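PDB 6FKG: Rv1990c (MbcA) from Mycobacterium tuberculosis, which acts as the antitoxin of a type II toxin-antitoxin pair, neutralising its cognate toxin MbcT by blocking access to the toxin's active site. Local coordinates for residues T22-G27 / A32-V37; V37-W40 / Q44-P47; L55-Y60 / G97-V102. One frame throughout, in Å; residues are numbered along the deposited sequence.

Interaction 1. Residues T22-G27 / A32-V37; sequences TYEEVG and ASPRSV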
# COMPACT_ATOMS: atom_id res chain seq x y z
N THR C 22 28.01 -16.21 17.54
CA THR C 22 27.90 -15.71 18.90
C THR C 22 26.45 -15.33 19.15
O THR C 22 25.71 -15.08 18.21
CB THR C 22 28.77 -14.48 19.14
OG1 THR C 22 28.23 -13.38 18.40
CG2 THR C 22 30.20 -14.75 18.68
N TYR C 23 26.04 -15.28 20.42
CA TYR C 23 24.67 -14.87 20.72
C TYR C 23 24.43 -13.41 20.35
O TYR C 23 23.30 -13.00 20.10
CB TYR C 23 24.35 -15.12 22.20
CG TYR C 23 24.17 -16.59 22.53
CD1 TYR C 23 23.52 -17.44 21.63
CD2 TYR C 23 24.67 -17.14 23.70
CE1 TYR C 23 23.35 -18.78 21.91
CE2 TYR C 23 24.51 -18.49 23.98
CZ TYR C 23 23.84 -19.30 23.08
OH TYR C 23 23.66 -20.64 23.33
N GLU C 24 25.49 -12.60 20.30
CA GLU C 24 25.34 -11.23 19.83
C GLU C 24 25.01 -11.22 18.35
O GLU C 24 24.15 -10.45 17.91
CB GLU C 24 26.58 -10.39 20.09
CG GLU C 24 26.84 -10.11 21.56
CD GLU C 24 27.30 -11.36 22.28
OE1 GLU C 24 27.93 -12.20 21.62
OE2 GLU C 24 27.01 -11.52 23.48
N GLU C 25 25.68 -12.07 17.57
CA GLU C 25 25.40 -12.17 16.14
C GLU C 25 23.99 -12.67 15.92
O GLU C 25 23.25 -12.14 15.09
CB GLU C 25 26.38 -13.09 15.43
CG GLU C 25 27.73 -12.44 15.17
CD GLU C 25 28.83 -13.46 14.92
OE1 GLU C 25 28.62 -14.66 15.22
OE2 GLU C 25 29.91 -13.06 14.44
N VAL C 26 23.61 -13.71 16.65
CA VAL C 26 22.26 -14.25 16.52
C VAL C 26 21.24 -13.21 16.92
O VAL C 26 20.26 -13.01 16.23
CB VAL C 26 22.06 -15.52 17.35
CG1 VAL C 26 20.63 -16.04 17.15
CG2 VAL C 26 23.06 -16.60 16.93
N GLY C 27 21.47 -12.57 18.06
CA GLY C 27 20.59 -11.51 18.53
C GLY C 27 20.32 -10.44 17.48
O GLY C 27 19.19 -10.00 17.31
N ALA C 32 16.77 -9.83 19.05
CA ALA C 32 16.68 -10.15 20.48
C ALA C 32 17.97 -9.77 21.17
O ALA C 32 18.99 -9.61 20.52
CB ALA C 32 16.39 -11.63 20.68
N SER C 33 17.93 -9.63 22.49
CA SER C 33 19.17 -9.47 23.25
C SER C 33 19.93 -10.78 23.21
O SER C 33 19.33 -11.84 23.01
CB SER C 33 18.87 -9.07 24.70
OG SER C 33 18.21 -10.14 25.36
N PRO C 34 21.25 -10.72 23.40
CA PRO C 34 22.06 -11.94 23.49
C PRO C 34 21.59 -12.86 24.63
O PRO C 34 21.58 -14.08 24.45
CB PRO C 34 23.47 -11.41 23.75
CG PRO C 34 23.47 -10.06 23.12
CD PRO C 34 22.10 -9.50 23.38
N ARG C 35 21.21 -12.29 25.77
CA ARG C 35 20.73 -13.11 26.88
C ARG C 35 19.44 -13.85 26.50
O ARG C 35 19.26 -15.01 26.87
CB ARG C 35 20.48 -12.27 28.13
CG ARG C 35 19.97 -13.12 29.30
CD ARG C 35 20.00 -12.40 30.63
NE ARG C 35 19.08 -11.27 30.67
CZ ARG C 35 17.83 -11.34 31.12
NH1 ARG C 35 17.33 -12.49 31.57
NH2 ARG C 35 17.07 -10.25 31.11
N SER C 36 18.55 -13.17 25.78
CA SER C 36 17.31 -13.80 25.35
C SER C 36 17.56 -14.98 24.41
O SER C 36 16.87 -16.01 24.48
CB SER C 36 16.39 -12.77 24.69
OG SER C 36 15.91 -11.85 25.66
N VAL C 37 18.56 -14.85 23.53
CA VAL C 37 18.90 -15.95 22.63
C VAL C 37 19.50 -17.12 23.41
O VAL C 37 19.16 -18.28 23.17
CB VAL C 37 19.89 -15.50 21.53
CG1 VAL C 37 20.39 -16.70 20.72
CG2 VAL C 37 19.23 -14.48 20.62

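Interaction 2. Residues V37-W40 / Q44-P47; sequences VARW and QVVP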
# COMPACT_ATOMS: atom_id res chain seq x y z
N VAL C 37 18.56 -14.85 23.53
CA VAL C 37 18.90 -15.95 22.63
C VAL C 37 19.50 -17.12 23.41
O VAL C 37 19.16 -18.28 23.17
CB VAL C 37 19.89 -15.50 21.53
CG1 VAL C 37 20.39 -16.70 20.72
CG2 VAL C 37 19.23 -14.48 20.62
N ALA C 38 20.39 -16.80 24.35
CA ALA C 38 21.04 -17.83 25.16
C ALA C 38 20.00 -18.62 25.96
O ALA C 38 20.07 -19.84 26.02
CB ALA C 38 22.08 -17.21 26.11
N ARG C 39 19.05 -17.90 26.56
CA ARG C 39 17.99 -18.53 27.35
C ARG C 39 17.04 -19.36 26.48
O ARG C 39 16.68 -20.48 26.86
CB ARG C 39 17.20 -17.47 28.12
CG ARG C 39 17.95 -16.92 29.33
CD ARG C 39 17.09 -15.94 30.15
NE ARG C 39 15.82 -16.51 30.59
CZ ARG C 39 15.67 -17.28 31.67
NH1 ARG C 39 16.71 -17.59 32.43
NH2 ARG C 39 14.47 -17.76 31.98
N TRP C 40 16.63 -18.80 25.35
CA TRP C 40 15.74 -19.51 24.43
C TRP C 40 16.37 -20.82 23.99
O TRP C 40 15.72 -21.87 24.04
CB TRP C 40 15.40 -18.64 23.21
CG TRP C 40 14.29 -19.20 22.38
CD1 TRP C 40 12.96 -18.88 22.45
CD2 TRP C 40 14.41 -20.19 21.35
NE1 TRP C 40 12.25 -19.60 21.52
CE2 TRP C 40 13.11 -20.42 20.84
CE3 TRP C 40 15.48 -20.90 20.81
CZ2 TRP C 40 12.87 -21.33 19.81
CZ3 TRP C 40 15.23 -21.80 19.78
CH2 TRP C 40 13.94 -22.01 19.30
N GLN C 44 14.89 -22.19 28.24
CA GLN C 44 14.35 -21.42 29.35
C GLN C 44 13.32 -20.39 28.89
O GLN C 44 13.31 -19.99 27.72
CB GLN C 44 15.48 -20.71 30.11
CG GLN C 44 16.59 -21.63 30.56
CD GLN C 44 17.81 -20.86 31.01
OE1 GLN C 44 18.36 -20.05 30.26
NE2 GLN C 44 18.23 -21.08 32.25
N VAL C 45 12.47 -19.95 29.81
CA VAL C 45 11.41 -19.01 29.45
C VAL C 45 11.98 -17.63 29.09
O VAL C 45 12.92 -17.15 29.72
CB VAL C 45 10.38 -18.88 30.60
CG1 VAL C 45 11.02 -18.34 31.85
CG2 VAL C 45 9.22 -18.00 30.16
N VAL C 46 11.43 -17.02 28.04
CA VAL C 46 11.89 -15.72 27.56
C VAL C 46 10.70 -14.77 27.35
O VAL C 46 10.05 -14.81 26.30
CB VAL C 46 12.70 -15.85 26.25
CG1 VAL C 46 13.16 -14.48 25.74
CG2 VAL C 46 13.91 -16.78 26.47
N PRO C 47 10.41 -13.92 28.34
CA PRO C 47 9.28 -12.99 28.18
C PRO C 47 9.63 -11.80 27.28
O PRO C 47 8.73 -11.10 26.82
CB PRO C 47 9.01 -12.52 29.61
CG PRO C 47 10.38 -12.60 30.26
CD PRO C 47 11.01 -13.83 29.67

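Interaction 3. Residues L55-Y60 / G97-V102; sequences LIELAY and GEYQRV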
# COMPACT_ATOMS: atom_id res chain seq x y z
N LEU C 55 14.71 -17.08 14.12
CA LEU C 55 15.62 -18.09 14.68
C LEU C 55 15.54 -19.38 13.88
O LEU C 55 16.56 -20.01 13.57
CB LEU C 55 15.30 -18.38 16.15
CG LEU C 55 16.05 -17.69 17.28
CD1 LEU C 55 15.53 -18.23 18.59
CD2 LEU C 55 17.55 -17.91 17.16
N ILE C 56 14.32 -19.78 13.52
CA ILE C 56 14.15 -21.00 12.76
C ILE C 56 14.72 -20.84 11.36
O ILE C 56 15.39 -21.74 10.84
CB ILE C 56 12.67 -21.41 12.69
CG1 ILE C 56 12.19 -21.76 14.09
CG2 ILE C 56 12.49 -22.57 11.72
CD1 ILE C 56 10.68 -21.80 14.22
N GLU C 57 14.48 -19.68 10.75
CA GLU C 57 15.01 -19.43 9.42
C GLU C 57 16.54 -19.44 9.43
O GLU C 57 17.18 -19.96 8.52
CB GLU C 57 14.46 -18.11 8.89
CG GLU C 57 12.95 -18.22 8.59
CD GLU C 57 12.27 -16.87 8.45
OE1 GLU C 57 12.94 -15.84 8.62
OE2 GLU C 57 11.06 -16.85 8.18
N LEU C 58 17.12 -18.88 10.47
CA LEU C 58 18.58 -18.89 10.62
C LEU C 58 19.11 -20.32 10.76
O LEU C 58 20.15 -20.67 10.19
CB LEU C 58 18.99 -18.05 11.82
CG LEU C 58 20.48 -18.01 12.14
CD1 LEU C 58 21.31 -17.51 10.93
CD2 LEU C 58 20.72 -17.15 13.39
N ALA C 59 18.40 -21.15 11.53
CA ALA C 59 18.76 -22.57 11.65
C ALA C 59 18.68 -23.28 10.30
O ALA C 59 19.59 -24.06 9.96
CB ALA C 59 17.86 -23.27 12.70
N TYR C 60 17.63 -23.03 9.51
CA TYR C 60 17.58 -23.55 8.14
C TYR C 60 18.85 -23.22 7.37
O TYR C 60 19.45 -24.08 6.72
CB TYR C 60 16.42 -22.96 7.33
CG TYR C 60 15.03 -23.35 7.79
CD1 TYR C 60 14.82 -24.46 8.60
CD2 TYR C 60 13.94 -22.58 7.43
CE1 TYR C 60 13.53 -24.80 9.01
CE2 TYR C 60 12.66 -22.90 7.84
CZ TYR C 60 12.46 -24.01 8.63
OH TYR C 60 11.17 -24.31 9.03
N GLY C 97 14.23 -11.12 6.53
CA GLY C 97 13.17 -11.97 6.02
C GLY C 97 13.42 -12.64 4.68
O GLY C 97 12.55 -13.33 4.15
N GLU C 98 14.61 -12.46 4.13
CA GLU C 98 14.92 -13.01 2.80
C GLU C 98 15.73 -14.30 2.86
O GLU C 98 16.56 -14.55 1.99
CB GLU C 98 15.66 -11.96 1.96
CG GLU C 98 14.87 -10.68 1.78
CD GLU C 98 15.69 -9.56 1.16
OE1 GLU C 98 16.38 -9.81 0.16
OE2 GLU C 98 15.65 -8.44 1.70
N TYR C 99 15.48 -15.13 3.88
CA TYR C 99 16.21 -16.39 4.01
C TYR C 99 16.02 -17.30 2.79
O TYR C 99 16.89 -18.10 2.48
CB TYR C 99 15.80 -17.14 5.28
CG TYR C 99 14.49 -17.89 5.15
CD1 TYR C 99 13.27 -17.21 5.18
CD2 TYR C 99 14.47 -19.27 4.96
CE1 TYR C 99 12.09 -17.87 5.04
CE2 TYR C 99 13.26 -19.95 4.82
CZ TYR C 99 12.08 -19.24 4.86
OH TYR C 99 10.86 -19.87 4.73
N GLN C 100 14.89 -17.18 2.09
CA GLN C 100 14.65 -18.09 0.97
C GLN C 100 15.68 -17.84 -0.13
O GLN C 100 16.16 -18.79 -0.75
CB GLN C 100 13.22 -17.92 0.43
CG GLN C 100 12.18 -18.68 1.23
CD GLN C 100 12.23 -20.19 0.98
OE1 GLN C 100 13.01 -20.66 0.14
NE2 GLN C 100 11.40 -20.93 1.68
N ARG C 101 16.03 -16.58 -0.35
CA ARG C 101 17.03 -16.24 -1.36
C ARG C 101 18.38 -16.82 -0.99
O ARG C 101 19.14 -17.28 -1.85
CB ARG C 101 17.15 -14.72 -1.54
CG ARG C 101 18.19 -14.29 -2.59
CD ARG C 101 17.54 -14.01 -3.93
NE ARG C 101 18.49 -13.78 -5.02
CZ ARG C 101 19.20 -12.67 -5.19
NH1 ARG C 101 19.12 -11.66 -4.32
NH2 ARG C 101 20.03 -12.57 -6.23
N VAL C 102 18.70 -16.77 0.30
CA VAL C 102 19.95 -17.34 0.80
C VAL C 102 19.98 -18.86 0.60
O VAL C 102 20.99 -19.41 0.16
CB VAL C 102 20.15 -17.00 2.30
CG1 VAL C 102 21.46 -17.61 2.79
CG2 VAL C 102 20.12 -15.48 2.51
O HOH W 1 14.66 -14.57 6.86

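Interaction 1. Residues T22-G27 / A32-V37
The backbones close on each other where G27 meets A32: A32 N donates a nearly straight bond to G27 O (3.0 Å, 167°), and the two CA atoms are 4.6 Å apart. Across this tight join G27 lays its bare CA against CG2 of V37. V37 carries the apolar part of the contact with both branches. Its CG1 stands anti to the backbone N (chi1 172°), which brings it close against Y23 CD1 at 3.3 Å, slanting in toward the ring. The same methyl meets V26 CG1 at 3.6 Å, so V37 is wedged between two side chains one helical turn apart. Two short helices, 23-30 and 34-41, joined by a tight turn are consistent with the helix-turn-helix of Xre-type proteins, and V26 and V37 form part of the core between them. V26 also packs on I16 of helix 7-19 and on L55 and L58 of helix 52-65. Toward the outer side, Y23 CB rests 4.1 Å from P34 CB, and the P34 ring crosses the E24 side chain at about a right angle. E24 starts away from the other segment, but a bend at chi2 (72°) swings the carboxylate back, leaving OE2 3.6 Å from P34 CB. The first helix opens with a capping box: E25 N donates to T22 OG1, and T22 N returns a bond to E25 OE1 from above the carboxylate plane. In the second helix R35, pointing away from 22-27, forms a salt bridge with D119 of an MbcT chain.

Interaction 2. Residues V37-W40 / Q44-P47
R39 and V45 share the main polar link. The guanidinium grips one atom, V45 O, side-on with two nitrogens: NE at 3.1 Å, nearly along the C=O axis, and NH2 at 2.8 Å, in the carbonyl plane on a lone pair. V45 O itself lies close to the guanidinium plane, so the paired bonds fix the rotation of the group. A turn at chi3 (55°) curls the arginine's end onto the loop. Q44 N adds a backbone bond to R39 O (2.8 Å), which starts the loop back along the helix. Stacking holds the arginine from another direction. Q44 CB sits over one face of the guanidinium, toward its rim, and the Q44 amide lies 28° from parallel with it; Q44 OE1 touches the aliphatic stem at R39 CG, 3.3 Å away. Apolar contacts are fewer: V46 CG2 lies against the helix at W40 N (3.6 Å) and R39 CB (3.7 Å), with W40 CB a little farther off. The remaining nitrogen, R39 NH1, makes a salt bridge to E111 of an MbcT chain, so one residue both holds the loop and faces the toxin, against which V45 and P47 also pack. The contact folds the loop that follows helix 34-41 back along that helix, while W40 turns to A9 and V12 of helix 7-19 and V37 faces helix 23-30.

Interaction 3. Residues L55-Y60 / G97-V102
E57 and Y99 form the heart of the contact, stacked flat on flat. E57 CG lies 3.6 Å from the centroid of the Y99 ring and only 13° off its normal, a CH-pi contact over the middle of the face. The chain then runs extended across the ring, so that the carboxylate, tilted 12° from the ring plane, continues the stack: CD is 3.4 Å from Y99 CD1, and OE2 reaches the rim at CE1. In Y99, chi1 (79°), with CG between the backbone N and the carbonyl carbon, carries the ring toward helix 52-65. On the opposite face lies the CG methylene of its neighbour Q100, whose NE2 also bonds to Y99 OH at 3.3 Å.

A second aromatic contact comes from Y60, one turn further along helix 52-65. Y99 CE2 meets the edge of the Y60 ring near its plane, 3.8 Å from CD2, the two side chains slanting past each other. Beyond this, Y60 OH bonds to H133 of an MbcT chain and its ring meets W136 there, while Y99 and Q100 both pack on L53 of that toxin chain.

Polar linkage between the segments runs through water: one molecule donates to E57 OE1 (2.8 Å) and accepts from Y99 N (3.1 Å) in the first turn of helix 99-110. Just before that helix, G97 with positive phi is the C-prime residue of a Schellman motif closing helix 90-95.

Buried E57 has its polar end well supplied, with R54 in a salt bridge to OE1 and Q53 bonded to OE2. The arginine probably keeps the carboxylate ionised even against an aromatic face, and together with Q53 and the water it should hold the group in its stacked orientation.

In the fold
Along the chain the contacts run in series, interaction 1 handing over to interaction 2 at the shared V37 on helix 34-41, and interaction 3 opening later on helix 52-65. Interactions 1 and 2 have centres about 10 Å apart on the same side of the chain's centre. Interaction 3 lies about 16 Å from the first and 20 Å from the second, nearer the middle. L55, on the helix of interaction 3, packs with CD2 on V26 and CD1 on W40. Helix 52-65 thus connects helices 23-30 and 34-41 to helix 99-110 in the toxin-binding family region, and toxin chains are met beside all three contacts, in keeping with inhibition by blocking access.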